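Local structure of TIGR00266 family protein (Pseudomonas aeruginosa, 1YOX) at residues Tyr10-Leu13 with Thr19-Ile22; Val101-Asp106 with Thr219-Ser224; Gln115-Leu120 with Ala138-Gly143; Tyr124-Gly129 with Gly155-His160; Gly180-Phe185 with Thr212-Ser217. The protein is of unknown function but belongs to the AIM24 family, named for mitochondrial biogenesis and grouped with the cupins. One frame throughout, in Å; residues are numbered along the deposited sequence.

Contact 1 (Tyr10-Leu13 with Thr19-Ile22); sequences YRIL and TVEI
Glu21 OE1 is gripped by three groups: Arg11 NH2 across the hairpin at 2.9 Å, the hydroxyl of Tyr39, and Arg168 of a second subunit. Its sister oxygen takes Arg11 NE, with NE to Glu21 OE2 also 2.9 Å, a side-on grip with one nitrogen to each oxygen. The two side chains run side by side in the same direction. Their planes stand 71° apart, and both nitrogens come in from above the carboxylate plane. OE2 sits at the guanidinium edge, whereas the NH2 bond is tilted and more bent. Arg11 CG lies between its backbone N and carbonyl carbon (chi1 46°) and the chain then runs extended, which lays it along Glu21 with NE and NH2 at the two oxygens; Leu13 CD1 lies over one guanidinium face, toward its rim.

Beneath them, Arg11 and Glu21 form an antiparallel hydrogen-bonded pair, Arg11 N to Glu21 O and Glu21 N to Arg11 O each 3.0 Å. Leu13 N to Thr19 O, at 2.8 Å, begins the next. On the other face Tyr10 CB meets Ile22 CD1 and Val20 CG2, both at 4.1 Å. This apolar face turns to its own chain, while the Arg11-Glu21 face, which also carries Leu13 and Thr19, reaches a neighbouring subunit. With two arginines and a hydroxyl around it, Glu21 is probably held as the carboxylate.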
# COMPACT_ATOMS: atom_id res chain seq x y z
N TYR C 10 0.03 23.96 5.01
CA TYR C 10 -0.14 22.68 4.37
C TYR C 10 -1.38 22.04 4.93
O TYR C 10 -1.91 22.48 5.95
CB TYR C 10 1.08 21.78 4.65
CG TYR C 10 1.19 21.41 6.10
CD1 TYR C 10 0.56 20.27 6.60
CD2 TYR C 10 1.89 22.23 6.99
CE1 TYR C 10 0.63 19.95 7.93
CE2 TYR C 10 1.97 21.89 8.35
CZ TYR C 10 1.34 20.77 8.80
OH TYR C 10 1.42 20.43 10.11
N ARG C 11 -1.86 21.02 4.24
CA ARG C 11 -2.81 20.08 4.79
C ARG C 11 -2.38 18.68 4.32
O ARG C 11 -1.91 18.52 3.20
CB ARG C 11 -4.24 20.40 4.37
CG ARG C 11 -4.39 20.69 2.88
CD ARG C 11 -5.81 21.11 2.52
NE ARG C 11 -6.00 21.08 1.07
CZ ARG C 11 -6.94 20.37 0.45
NH1 ARG C 11 -7.81 19.61 1.13
NH2 ARG C 11 -7.01 20.42 -0.88
N ILE C 12 -2.49 17.71 5.20
CA ILE C 12 -2.17 16.34 4.91
C ILE C 12 -3.48 15.65 4.54
O ILE C 12 -4.42 15.63 5.34
CB ILE C 12 -1.51 15.65 6.14
CG1 ILE C 12 -0.05 16.11 6.28
CG2 ILE C 12 -1.57 14.10 6.03
CD1 ILE C 12 0.54 15.93 7.70
N LEU C 13 -3.52 15.08 3.34
CA LEU C 13 -4.72 14.43 2.86
C LEU C 13 -4.69 12.91 3.00
O LEU C 13 -3.62 12.29 2.95
CB LEU C 13 -4.94 14.82 1.40
CG LEU C 13 -4.93 16.32 1.12
CD1 LEU C 13 -4.93 16.53 -0.38
CD2 LEU C 13 -6.15 16.94 1.78
N THR C 19 -0.81 12.06 1.44
CA THR C 19 -0.11 13.04 0.63
C THR C 19 -0.15 14.46 1.27
O THR C 19 -1.09 14.81 1.97
CB THR C 19 -0.69 13.06 -0.77
OG1 THR C 19 -0.20 14.20 -1.48
CG2 THR C 19 -2.16 13.13 -0.73
N VAL C 20 0.88 15.25 1.03
CA VAL C 20 0.98 16.56 1.61
C VAL C 20 0.79 17.65 0.57
O VAL C 20 1.54 17.77 -0.39
CB VAL C 20 2.30 16.76 2.44
CG1 VAL C 20 3.52 16.74 1.54
CG2 VAL C 20 2.22 18.07 3.22
N GLU C 21 -0.25 18.44 0.76
CA GLU C 21 -0.52 19.54 -0.12
C GLU C 21 -0.00 20.79 0.56
O GLU C 21 -0.51 21.20 1.61
CB GLU C 21 -2.01 19.66 -0.46
CG GLU C 21 -2.28 20.68 -1.57
CD GLU C 21 -3.69 21.22 -1.57
OE1 GLU C 21 -4.52 20.70 -2.34
OE2 GLU C 21 -3.98 22.14 -0.77
N ILE C 22 1.04 21.35 -0.02
CA ILE C 22 1.73 22.53 0.47
C ILE C 22 1.10 23.76 -0.17
O ILE C 22 0.97 23.84 -1.39
CB ILE C 22 3.22 22.51 0.08
CG1 ILE C 22 3.91 21.18 0.53
CG2 ILE C 22 3.94 23.79 0.59
CD1 ILE C 22 4.10 21.02 2.05

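Contact 2 (Val101-Asp106 with Thr219-Ser224); sequences VAVDLD and TVWLQS
In the apolar interior between two antiparallel sheets, Val103 and Val101 of strand 98-104 meet the indole of Trp221 on strand 219-223. The side chains of Val103 and Trp221 come from opposite directions and join in a CH-pi contact. Val103 CG2 stands over the six-membered ring, 4.2 Å from its centroid and 26° off the normal. Its nearest ring atom is Trp221 CH2, 3.8 Å from Val103 CG2. That methyl is aimed by the valine rotamer: CG1 lies anti to the backbone N (chi1 176°), leaving CG2 to face the ring. Val101 CG2 approaches obliquely, 4.4 Å from Trp221 CE3.

The opposite face of the indole is taken by its own strand, where Thr219 CG2 lies 3.6 Å above the ring plane toward the rim. The indole is therefore held between a threonine methyl and a valine methyl, while its chi1 of -34° departs from the usual staggered value. Leu112 touches both Val103 and Trp221, and Ala184 packs on the indole from the adjacent strand. Where strand 98-104 ends, Asp104 OD1 accepts from Asp106 N at 2.8 Å, forming an Asx turn. No hydrogen bond joins the two segments, and their closest CA atoms, of Val101 and Trp221, are 9.9 Å apart. Contact through side chains alone is what is expected of facing sheets in a beta sandwich, in keeping with a cupin-clan protein.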
# COMPACT_ATOMS: atom_id res chain seq x y z
N VAL C 101 4.17 12.69 8.12
CA VAL C 101 4.18 13.47 9.35
C VAL C 101 4.95 14.74 9.11
O VAL C 101 6.03 14.74 8.48
CB VAL C 101 4.80 12.73 10.61
CG1 VAL C 101 3.75 11.85 11.33
CG2 VAL C 101 6.04 11.97 10.27
N ALA C 102 4.38 15.84 9.60
CA ALA C 102 5.06 17.13 9.59
C ALA C 102 5.90 17.16 10.83
O ALA C 102 5.46 16.75 11.89
CB ALA C 102 4.05 18.28 9.59
N VAL C 103 7.14 17.59 10.71
CA VAL C 103 7.96 17.73 11.90
C VAL C 103 8.50 19.15 11.87
O VAL C 103 9.18 19.55 10.92
CB VAL C 103 9.09 16.66 11.97
CG1 VAL C 103 9.99 16.90 13.18
CG2 VAL C 103 8.52 15.23 12.00
N ASP C 104 8.14 19.93 12.89
CA ASP C 104 8.70 21.28 13.02
C ASP C 104 10.10 21.12 13.55
O ASP C 104 10.32 20.48 14.57
CB ASP C 104 7.86 22.16 13.95
CG ASP C 104 8.24 23.63 13.85
OD1 ASP C 104 9.43 23.96 13.69
OD2 ASP C 104 7.34 24.48 13.95
N LEU C 105 11.06 21.65 12.82
CA LEU C 105 12.43 21.54 13.26
C LEU C 105 12.61 22.25 14.62
O LEU C 105 13.31 21.71 15.51
CB LEU C 105 13.38 22.04 12.16
CG LEU C 105 14.11 21.00 11.27
CD1 LEU C 105 13.49 19.62 11.27
CD2 LEU C 105 14.34 21.49 9.84
N ASP C 106 11.95 23.40 14.81
CA ASP C 106 12.00 24.09 16.12
C ASP C 106 11.69 23.14 17.26
O ASP C 106 12.36 23.15 18.26
CB ASP C 106 11.08 25.31 16.20
CG ASP C 106 11.65 26.52 15.49
OD1 ASP C 106 10.90 27.52 15.31
OD2 ASP C 106 12.84 26.48 15.09
N THR C 219 13.61 11.05 20.45
CA THR C 219 12.48 10.49 19.73
C THR C 219 12.99 9.68 18.56
O THR C 219 13.93 10.06 17.87
CB THR C 219 11.55 11.61 19.22
OG1 THR C 219 11.40 12.58 20.26
CG2 THR C 219 10.17 11.06 18.86
N VAL C 220 12.37 8.52 18.37
CA VAL C 220 12.59 7.73 17.19
C VAL C 220 11.30 7.61 16.43
O VAL C 220 10.22 7.42 17.03
CB VAL C 220 13.06 6.28 17.51
CG1 VAL C 220 13.48 5.59 16.22
CG2 VAL C 220 14.21 6.26 18.50
N TRP C 221 11.43 7.69 15.11
CA TRP C 221 10.30 7.41 14.21
C TRP C 221 10.57 6.14 13.38
O TRP C 221 11.55 6.06 12.64
CB TRP C 221 10.02 8.63 13.35
CG TRP C 221 10.28 9.94 14.09
CD1 TRP C 221 11.47 10.36 14.65
CD2 TRP C 221 9.34 10.95 14.36
NE1 TRP C 221 11.33 11.59 15.24
CE2 TRP C 221 10.02 11.98 15.08
CE3 TRP C 221 7.99 11.11 14.08
CZ2 TRP C 221 9.39 13.13 15.51
CZ3 TRP C 221 7.35 12.27 14.50
CH2 TRP C 221 8.06 13.27 15.21
N LEU C 222 9.69 5.16 13.53
CA LEU C 222 9.85 3.87 12.88
C LEU C 222 8.68 3.57 11.95
O LEU C 222 7.61 4.12 12.11
CB LEU C 222 9.99 2.76 13.93
CG LEU C 222 11.13 2.87 14.95
CD1 LEU C 222 10.97 1.83 16.04
CD2 LEU C 222 12.48 2.76 14.27
N GLN C 223 8.90 2.69 10.98
CA GLN C 223 7.87 2.37 9.99
C GLN C 223 7.72 0.87 9.93
O GLN C 223 8.74 0.15 9.95
CB GLN C 223 8.26 2.96 8.62
CG GLN C 223 9.45 2.30 7.90
CD GLN C 223 10.07 3.18 6.83
OE1 GLN C 223 11.27 3.47 6.85
NE2 GLN C 223 9.24 3.68 5.93
N SER C 224 6.48 0.40 9.87
CA SER C 224 6.20 -1.02 9.80
C SER C 224 6.49 -1.67 8.44
O SER C 224 6.75 -2.87 8.38
CB SER C 224 4.75 -1.30 10.18
OG SER C 224 3.85 -0.74 9.24

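Contact 3 (Gln115-Leu120 with Ala138-Gly143); sequences QKDSFL and AGFFGG
The backbones stay well apart, the nearest CA atoms (Asp117 and Phe141) being 11.8 Å from each other, and the side chains of Gln115 and Asp117 reach across to Phe141 and Phe140. On one side, Gln115 O accepts from both Ser118 N (2.8 Å) and Phe119 N (3.2 Å), curling the chain into a tight turn. On the other, Gly142 N to Gly139 O, at 2.8 Å, bends the loop that carries the phenylalanines. The extended side chain of Gln115 brings its amide to the edge of the Phe141 ring near CZ. Asp117 OD2 lies at the rim of Phe140, near the ring plane and 4.1 Å from Phe140 CZ.

The turn at 115-119 passes the chain from strand 111-115 of one sheet to strand 119-123 of another, and the phenylalanines reach it from the loop between strands 127-134 and 146-152. They also pack on each other: Phe140 CD2 is 3.6 Å above the Phe141 plane, toward its rim. The Phe140 ring also meets that of Phe227 in helix 227-237. The other carboxylate oxygen of Asp117 forms a salt bridge with Arg233 of a second subunit, whose Ala237 packs on Phe140.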
# COMPACT_ATOMS: atom_id res chain seq x y z
N GLN C 115 16.00 8.73 7.12
CA GLN C 115 16.30 7.80 6.02
C GLN C 115 15.92 8.46 4.69
O GLN C 115 14.87 9.06 4.58
CB GLN C 115 15.61 6.44 6.18
CG GLN C 115 16.26 5.38 5.26
CD GLN C 115 15.49 4.09 5.11
OE1 GLN C 115 14.74 3.68 6.02
NE2 GLN C 115 15.69 3.40 3.96
N LYS C 116 16.77 8.37 3.69
CA LYS C 116 16.55 9.14 2.48
C LYS C 116 15.20 8.84 1.80
O LYS C 116 14.52 9.75 1.32
CB LYS C 116 17.73 9.03 1.51
CG LYS C 116 17.50 9.68 0.14
CD LYS C 116 18.64 9.37 -0.83
CE LYS C 116 18.15 9.38 -2.27
NZ LYS C 116 16.93 8.44 -2.46
N ASP C 117 14.81 7.57 1.80
CA ASP C 117 13.55 7.12 1.18
C ASP C 117 12.38 7.76 1.91
O ASP C 117 11.31 7.86 1.36
CB ASP C 117 13.39 5.59 1.28
CG ASP C 117 14.12 4.85 0.18
OD1 ASP C 117 14.18 5.41 -0.93
OD2 ASP C 117 14.61 3.71 0.41
N SER C 118 12.60 8.10 3.18
CA SER C 118 11.60 8.68 4.00
C SER C 118 11.44 10.20 3.85
O SER C 118 10.38 10.73 4.15
CB SER C 118 11.85 8.32 5.45
OG SER C 118 11.19 7.11 5.78
N PHE C 119 12.48 10.91 3.42
CA PHE C 119 12.32 12.33 3.13
C PHE C 119 11.23 12.59 2.07
O PHE C 119 11.25 12.02 0.99
CB PHE C 119 13.65 12.98 2.71
CG PHE C 119 13.52 14.43 2.33
CD1 PHE C 119 13.42 15.41 3.31
CD2 PHE C 119 13.42 14.80 0.99
CE1 PHE C 119 13.27 16.78 2.96
CE2 PHE C 119 13.26 16.17 0.63
CZ PHE C 119 13.19 17.14 1.62
N LEU C 120 10.26 13.44 2.40
CA LEU C 120 9.20 13.82 1.44
C LEU C 120 9.36 15.25 0.88
O LEU C 120 9.53 15.44 -0.33
CB LEU C 120 7.80 13.61 2.03
CG LEU C 120 6.64 13.88 1.07
CD1 LEU C 120 6.89 13.17 -0.27
CD2 LEU C 120 5.33 13.44 1.69
N ALA C 138 24.27 -7.92 -0.27
CA ALA C 138 23.80 -8.13 -1.65
C ALA C 138 22.27 -8.10 -1.81
O ALA C 138 21.74 -8.43 -2.89
CB ALA C 138 24.37 -9.41 -2.23
N GLY C 139 21.56 -7.71 -0.74
CA GLY C 139 20.11 -7.47 -0.81
C GLY C 139 19.78 -6.04 -1.23
O GLY C 139 20.55 -5.40 -1.96
N PHE C 140 18.64 -5.53 -0.75
CA PHE C 140 18.16 -4.20 -1.12
C PHE C 140 19.18 -3.12 -0.83
O PHE C 140 19.39 -2.22 -1.64
CB PHE C 140 16.83 -3.85 -0.41
CG PHE C 140 16.32 -2.47 -0.73
CD1 PHE C 140 15.53 -2.25 -1.86
CD2 PHE C 140 16.66 -1.38 0.07
CE1 PHE C 140 15.07 -0.97 -2.18
CE2 PHE C 140 16.21 -0.11 -0.23
CZ PHE C 140 15.40 0.09 -1.36
N PHE C 141 19.80 -3.21 0.35
CA PHE C 141 20.81 -2.20 0.70
C PHE C 141 22.17 -2.42 0.01
O PHE C 141 23.07 -1.59 0.13
CB PHE C 141 20.88 -1.97 2.22
CG PHE C 141 19.69 -1.23 2.77
CD1 PHE C 141 18.91 -1.78 3.77
CD2 PHE C 141 19.32 0.00 2.23
CE1 PHE C 141 17.81 -1.11 4.26
CE2 PHE C 141 18.22 0.70 2.70
CZ PHE C 141 17.45 0.14 3.72
N GLY C 142 22.29 -3.51 -0.74
CA GLY C 142 23.39 -3.66 -1.71
C GLY C 142 23.28 -2.73 -2.91
O GLY C 142 24.27 -2.46 -3.60
N GLY C 143 22.08 -2.21 -3.17
CA GLY C 143 21.89 -1.37 -4.35
C GLY C 143 22.45 0.03 -4.15
O GLY C 143 23.67 0.25 -4.14

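Contact 4 (Tyr124-Gly129 with Gly155-His160); sequences YGTRVG and GLVFVH
Gly155 meets Thr126 through a water, where the CA atoms of the two segments are nearest, 6.6 Å between Thr126 CA and Gly155 CA. The water accepts from Gly155 N at 2.9 Å and donates to Thr126 OG1 at 3.1 Å. OG1 has a direct partner as well, the carbonyl oxygen of Ala123 just before the turn, so this hydroxyl is tied both to its own turn and, through solvent, to the other segment.

At Leu156 the CB points away from residues 124-129, and the side chain packs against Asp104 instead. Its carbonyl oxygen lies 4.1 Å from Thr126 OG1, too far for a hydrogen bond, while its backbone is bonded to that of Ala123.

Val157 gives the direct apolar touch: Val157 CG2 to Thr126 CG2, 4.0 Å, with the side chains crossing at about a right angle. Thr126 puts OG1 beside its backbone N and its methyl anti to it (chi1 -55°), separating the two branches: methyl to the valine, hydroxyl to the water. Val157 also packs on Val103, Leu105 and Leu151, a position between the sheet of strand 156-162 and that of strand 127-134.

Farther along, Phe158 turns to the N-terminal hairpin, its ring meeting Tyr10 edge-to-face. The turn at 124-126 carries the chain from strand 119-123 into strand 127-134 of the neighbouring sheet. One methyl contact and one water bridge join the segments lightly; because the water donates to OG1, the hydroxyl can give its own hydrogen to Ala123 O, and the two bonds together probably fix its rotation.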
# COMPACT_ATOMS: atom_id res chain seq x y z
N TYR C 124 11.79 25.76 1.96
CA TYR C 124 13.00 26.42 1.51
C TYR C 124 13.74 26.98 2.74
O TYR C 124 13.10 27.47 3.68
CB TYR C 124 12.70 27.53 0.49
CG TYR C 124 13.97 28.10 -0.11
CD1 TYR C 124 14.86 27.27 -0.79
CD2 TYR C 124 14.31 29.45 0.05
CE1 TYR C 124 16.07 27.77 -1.32
CE2 TYR C 124 15.52 29.97 -0.47
CZ TYR C 124 16.39 29.12 -1.16
OH TYR C 124 17.57 29.58 -1.69
N GLY C 125 15.07 26.86 2.74
CA GLY C 125 15.89 27.21 3.91
C GLY C 125 16.30 26.00 4.75
O GLY C 125 17.21 26.09 5.59
N THR C 126 15.62 24.87 4.53
CA THR C 126 16.05 23.63 5.14
C THR C 126 17.40 23.29 4.56
O THR C 126 17.62 23.39 3.34
CB THR C 126 15.08 22.47 4.91
OG1 THR C 126 13.76 22.84 5.36
CG2 THR C 126 15.57 21.23 5.68
N ARG C 127 18.32 22.94 5.45
CA ARG C 127 19.62 22.47 5.06
C ARG C 127 19.56 20.94 5.06
O ARG C 127 19.29 20.32 6.11
CB ARG C 127 20.67 23.05 6.02
CG ARG C 127 20.76 24.58 5.88
CD ARG C 127 21.60 25.27 6.98
NE ARG C 127 20.89 25.38 8.26
CZ ARG C 127 21.35 24.87 9.41
NH1 ARG C 127 22.53 24.24 9.45
NH2 ARG C 127 20.64 25.02 10.54
N VAL C 128 19.74 20.36 3.88
CA VAL C 128 19.69 18.91 3.66
C VAL C 128 21.07 18.35 3.36
O VAL C 128 21.65 18.63 2.30
CB VAL C 128 18.73 18.53 2.47
CG1 VAL C 128 18.81 17.02 2.15
CG2 VAL C 128 17.30 18.94 2.78
N GLY C 129 21.60 17.56 4.28
CA GLY C 129 22.87 16.89 4.03
C GLY C 129 22.81 15.40 4.31
O GLY C 129 21.77 14.89 4.76
N GLY C 155 12.48 25.47 10.02
CA GLY C 155 11.22 25.36 9.30
C GLY C 155 10.57 23.99 9.39
O GLY C 155 10.94 23.13 10.21
N LEU C 156 9.61 23.79 8.49
CA LEU C 156 8.86 22.55 8.38
C LEU C 156 9.46 21.54 7.41
O LEU C 156 9.91 21.86 6.31
CB LEU C 156 7.41 22.81 8.02
CG LEU C 156 6.62 23.37 9.20
CD1 LEU C 156 5.33 23.97 8.68
CD2 LEU C 156 6.36 22.29 10.26
N VAL C 157 9.42 20.31 7.88
CA VAL C 157 9.98 19.15 7.21
C VAL C 157 8.83 18.14 7.19
O VAL C 157 8.01 18.14 8.10
CB VAL C 157 11.23 18.70 8.02
CG1 VAL C 157 11.18 17.28 8.44
CG2 VAL C 157 12.54 19.15 7.33
N PHE C 158 8.72 17.34 6.14
CA PHE C 158 7.69 16.31 6.06
C PHE C 158 8.40 15.02 5.70
O PHE C 158 9.20 14.96 4.75
CB PHE C 158 6.63 16.67 5.01
CG PHE C 158 5.99 18.01 5.23
CD1 PHE C 158 6.65 19.18 4.82
CD2 PHE C 158 4.76 18.11 5.88
CE1 PHE C 158 6.08 20.43 5.04
CE2 PHE C 158 4.17 19.38 6.11
CZ PHE C 158 4.83 20.53 5.68
N VAL C 159 8.14 13.99 6.50
CA VAL C 159 8.79 12.72 6.31
C VAL C 159 7.68 11.69 6.16
O VAL C 159 6.57 11.90 6.63
CB VAL C 159 9.82 12.36 7.49
CG1 VAL C 159 10.99 13.37 7.56
CG2 VAL C 159 9.14 12.25 8.82
N HIS C 160 7.99 10.57 5.50
CA HIS C 160 6.99 9.56 5.24
C HIS C 160 7.34 8.21 5.91
O HIS C 160 8.48 7.76 5.82
CB HIS C 160 6.86 9.41 3.72
CG HIS C 160 6.06 8.23 3.27
ND1 HIS C 160 4.73 8.34 2.91
CD2 HIS C 160 6.39 6.93 3.11
CE1 HIS C 160 4.28 7.16 2.53
NE2 HIS C 160 5.27 6.28 2.64
O HOH W 1 14.24 24.67 7.86

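Contact 5 (Gly180-Phe185 with Thr212-Ser217); sequences GCLVAF and TTLKGS
Leu182 supplies the apolar contact with both of its methyls, each meeting a different residue of strand 210-216. Leu182 CD1 touches Leu214 CD1 at 3.9 Å, methyl to methyl, and Leu182 CD2 lies 4.1 Å from Thr212 CG2, where the side chains cross at about a right angle. In Leu182, chi1 of -166° carries CG out toward strand 210-216, and chi2 of 53° turns CD1 to Leu214 and CD2 to Thr212, residues on the same face of their strand. Val220 packs on both leucines, and Ile189 and Tyr191 lie against Leu214.

These side chains meet between two sheets of a beta sandwich: strand 182-185 belongs to one, strand 210-216 is the middle strand of the three-stranded sheet facing it. Just beyond Leu182 the first strand is interrupted by a classic beta bulge, Val183 and Ala184 both standing opposite Trp221.

Among the polar groups, Thr212 divides its branches: with CG2 anti to the backbone N, the methyl goes to Leu182 while the hydroxyl is hydrogen-bonded to that of Thr179. Lys215 NZ makes a weak bond to Thr213 O within its own strand.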
# COMPACT_ATOMS: atom_id res chain seq x y z
N GLY C 180 15.92 -1.19 7.73
CA GLY C 180 15.08 -0.34 6.89
C GLY C 180 13.92 0.33 7.61
O GLY C 180 13.39 1.33 7.12
N CYS C 181 13.52 -0.22 8.76
CA CYS C 181 12.42 0.29 9.58
C CYS C 181 12.66 1.63 10.26
O CYS C 181 11.74 2.22 10.81
CB CYS C 181 12.00 -0.75 10.63
SG CYS C 181 11.12 -2.12 9.93
N LEU C 182 13.89 2.13 10.23
CA LEU C 182 14.17 3.46 10.78
C LEU C 182 13.78 4.61 9.85
O LEU C 182 14.41 4.83 8.83
CB LEU C 182 15.65 3.57 11.16
CG LEU C 182 16.12 4.74 12.05
CD1 LEU C 182 15.34 4.85 13.31
CD2 LEU C 182 17.63 4.61 12.37
N VAL C 183 12.75 5.35 10.22
CA VAL C 183 12.36 6.55 9.50
C VAL C 183 13.25 7.75 9.81
O VAL C 183 13.98 8.25 8.93
CB VAL C 183 10.88 6.93 9.78
CG1 VAL C 183 10.47 8.17 8.96
CG2 VAL C 183 9.99 5.77 9.45
N ALA C 184 13.17 8.21 11.06
CA ALA C 184 13.78 9.46 11.53
C ALA C 184 14.16 9.35 13.02
O ALA C 184 13.58 8.53 13.76
CB ALA C 184 12.81 10.64 11.32
N PHE C 185 15.12 10.18 13.44
CA PHE C 185 15.46 10.35 14.86
C PHE C 185 16.15 11.70 15.16
O PHE C 185 16.82 12.29 14.30
CB PHE C 185 16.32 9.19 15.40
CG PHE C 185 17.64 9.01 14.68
CD1 PHE C 185 18.80 9.62 15.15
CD2 PHE C 185 17.72 8.22 13.55
CE1 PHE C 185 20.01 9.46 14.50
CE2 PHE C 185 18.93 8.06 12.89
CZ PHE C 185 20.08 8.68 13.37
N THR C 212 19.89 -2.37 13.40
CA THR C 212 20.33 -1.04 13.82
C THR C 212 20.05 -0.89 15.32
O THR C 212 18.90 -1.06 15.76
CB THR C 212 19.68 0.10 12.97
OG1 THR C 212 20.18 0.04 11.63
CG2 THR C 212 19.99 1.49 13.56
N THR C 213 21.11 -0.67 16.08
CA THR C 213 20.99 -0.47 17.52
C THR C 213 21.00 1.01 17.83
O THR C 213 21.94 1.73 17.48
CB THR C 213 22.10 -1.15 18.29
OG1 THR C 213 22.12 -2.53 17.94
CG2 THR C 213 21.89 -1.02 19.81
N LEU C 214 19.92 1.44 18.48
CA LEU C 214 19.74 2.81 18.94
C LEU C 214 19.93 2.90 20.44
O LEU C 214 19.39 2.09 21.19
CB LEU C 214 18.33 3.30 18.56
CG LEU C 214 18.03 3.45 17.07
CD1 LEU C 214 16.65 4.05 16.86
CD2 LEU C 214 19.05 4.31 16.40
N LYS C 215 20.66 3.91 20.90
CA LYS C 215 20.85 4.07 22.35
C LYS C 215 20.97 5.54 22.76
O LYS C 215 21.75 6.29 22.17
CB LYS C 215 22.07 3.26 22.82
CG LYS C 215 23.42 3.76 22.28
CD LYS C 215 24.54 2.68 22.39
CE LYS C 215 24.43 1.58 21.29
NZ LYS C 215 24.29 2.10 19.87
N GLY C 216 20.18 5.94 23.76
CA GLY C 216 20.26 7.32 24.26
C GLY C 216 18.95 8.03 24.54
O GLY C 216 18.02 7.48 25.11
N SER C 217 18.88 9.28 24.07
CA SER C 217 17.85 10.24 24.46
C SER C 217 16.46 10.13 23.85
O SER C 217 15.55 9.49 24.41
CB SER C 217 18.36 11.65 24.14
OG SER C 217 18.22 11.93 22.76

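In the fold
From the N terminus, contact 1 closes first, a hairpin finished before any other contact opens; Tyr10 and Ile22 then lean on Phe158 of contact 4. Contact 2 closes the long loop from strand 98-104 to strand 219-223, and the other three nest inside it. Contacts 3 and 4 cross, their segments alternating where the chain passes from sheet to sheet; strands 119-123 and 156-162 are bonded neighbours. Contact 5 follows in series and ties strand 182-185, the partner of Trp221's strand, to the three-stranded sheet. Together they link the N-terminal hairpin, two six-stranded sheets and the last small sheet.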